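Local coordinates for centrosomal protein of 192 kDa (Homo sapiens, PDB 6FVI), which is required for mitotic centrosome maturation and bipolar spindle assembly, probably regulates centriole duplication, and is a centrosomal scaffold that activates the kinases AURKA and PLK1, at residues A61-V65 with F75-A81. Sequence-based numbering, arbitrary orientation.
Sequences APPYV and FRATYAA
Val65 and Phe75 form an antiparallel hydrogen-bonded pair in a β-hairpin at one end of the PapD-like (ASH) domain, Val65 N reaching Phe75 O at 2.8 Å and Phe75 N returning to Val65 O at 2.9 Å. Tyr64 and Arg76 follow as the non-hydrogen-bonded pair, and Ala77 N then donates to Pro63 O, which also receives a CA-H···O contact from Arg76 CA. On the face shared by Tyr64 and Arg76, the arginine turns back along 61-65: CG lies anti to its own carbonyl carbon (chi1 -69°), and a bend at chi2 (-75°) carries the guanidinium over to Ala61 and Pro62. Ala61 CB sits over one face of the Arg76 guanidinium, toward its rim, while the Tyr64 ring stands almost perpendicular to that group, its CD1 3.9 Å from Arg76 NH1. Around Pro63 the chain of 77-81 curves so that Ala77 CB meets the proline CB, Tyr79 O lies 3.7 Å from Pro63 CD, and Ala81 CB packs on Pro63 CG. Replacing this buried proline with a glycine would probably open a gap between Ala77 and Ala81 and let the backbone there turn more freely. Tyr79 points its hydroxyl elsewhere, to Arg106 N and Tyr111 OH, but one ring face carries Ala77 CB. Next to Ala61, Arg76 NH1 donates to Pro62 O at 2.8 Å, nearly in line with the carbonyl bond but with the oxygen 28° out of the guanidinium plane.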
# COMPACT_ATOMS: atom_id res chain seq x y z
N ALA A 61 -2.63 -4.31 9.75
CA ALA A 61 -2.52 -4.32 11.21
C ALA A 61 -2.10 -2.91 11.58
O ALA A 61 -1.64 -2.15 10.72
CB ALA A 61 -1.48 -5.31 11.68
N PRO A 62 -2.19 -2.56 12.86
CA PRO A 62 -1.78 -1.21 13.27
C PRO A 62 -0.30 -0.98 13.00
O PRO A 62 0.47 -1.92 12.82
CB PRO A 62 -2.09 -1.19 14.77
CG PRO A 62 -3.22 -2.16 14.90
CD PRO A 62 -2.84 -3.28 13.97
N PRO A 63 0.14 0.26 13.00
CA PRO A 63 1.57 0.51 12.81
C PRO A 63 2.40 -0.22 13.83
O PRO A 63 2.00 -0.31 15.00
CB PRO A 63 1.69 2.04 13.01
CG PRO A 63 0.31 2.57 12.79
CD PRO A 63 -0.60 1.51 13.30
N TYR A 64 3.55 -0.68 13.41
CA TYR A 64 4.53 -1.25 14.29
C TYR A 64 5.69 -0.30 14.42
O TYR A 64 6.09 0.37 13.45
CB TYR A 64 4.96 -2.67 13.84
CG TYR A 64 5.59 -2.77 12.49
CD1 TYR A 64 4.81 -2.85 11.33
CD2 TYR A 64 6.96 -2.82 12.33
CE1 TYR A 64 5.38 -2.97 10.08
CE2 TYR A 64 7.55 -2.93 11.09
CZ TYR A 64 6.74 -3.02 9.96
OH TYR A 64 7.29 -3.12 8.71
N VAL A 65 6.22 -0.17 15.64
CA VAL A 65 7.10 0.93 15.97
C VAL A 65 8.27 0.43 16.79
O VAL A 65 8.10 -0.26 17.80
CB VAL A 65 6.34 2.03 16.74
CG1 VAL A 65 7.17 3.30 16.78
CG2 VAL A 65 4.99 2.29 16.11
N PHE A 75 6.63 -2.38 19.20
CA PHE A 75 5.28 -2.22 19.73
C PHE A 75 4.29 -1.98 18.59
O PHE A 75 4.68 -1.72 17.46
CB PHE A 75 5.24 -1.05 20.70
CG PHE A 75 6.16 -1.23 21.86
CD1 PHE A 75 6.05 -2.30 22.74
CD2 PHE A 75 7.18 -0.37 22.04
CE1 PHE A 75 6.93 -2.45 23.79
CE2 PHE A 75 8.05 -0.50 23.10
CZ PHE A 75 7.92 -1.55 23.95
N ARG A 76 3.01 -2.09 18.92
CA ARG A 76 1.95 -1.61 18.03
C ARG A 76 1.45 -0.27 18.51
O ARG A 76 1.16 -0.09 19.71
CB ARG A 76 0.79 -2.58 17.98
CG ARG A 76 1.05 -3.89 17.31
CD ARG A 76 1.10 -3.81 15.80
NE ARG A 76 1.18 -5.16 15.23
CZ ARG A 76 1.50 -5.43 13.98
NH1 ARG A 76 1.72 -4.46 13.13
NH2 ARG A 76 1.58 -6.68 13.58
N ALA A 77 1.33 0.70 17.61
CA ALA A 77 0.72 1.97 17.98
C ALA A 77 -0.76 1.76 18.26
O ALA A 77 -1.41 0.91 17.64
CB ALA A 77 0.91 3.00 16.89
N THR A 78 -1.31 2.59 19.14
CA THR A 78 -2.73 2.54 19.50
C THR A 78 -3.55 3.58 18.70
O THR A 78 -4.71 3.80 18.98
CB THR A 78 -2.92 2.79 20.99
OG1 THR A 78 -2.40 4.09 21.27
CG2 THR A 78 -2.21 1.73 21.81
N TYR A 79 -2.91 4.20 17.72
CA TYR A 79 -3.52 5.24 16.91
C TYR A 79 -3.00 5.09 15.48
O TYR A 79 -2.02 4.40 15.22
CB TYR A 79 -3.19 6.63 17.49
CG TYR A 79 -1.72 6.95 17.46
CD1 TYR A 79 -0.86 6.54 18.48
CD2 TYR A 79 -1.15 7.65 16.39
CE1 TYR A 79 0.51 6.81 18.42
CE2 TYR A 79 0.20 7.93 16.33
CZ TYR A 79 1.02 7.53 17.35
OH TYR A 79 2.33 7.86 17.29
N ALA A 80 -3.67 5.78 14.57
CA ALA A 80 -3.30 5.74 13.15
C ALA A 80 -2.21 6.76 12.90
O ALA A 80 -2.43 7.94 12.75
CB ALA A 80 -4.50 6.00 12.29
N ALA A 81 -0.99 6.30 12.86
CA ALA A 81 0.14 7.16 12.52
C ALA A 81 0.19 7.51 11.04
O ALA A 81 0.76 8.53 10.68
CB ALA A 81 1.43 6.51 12.95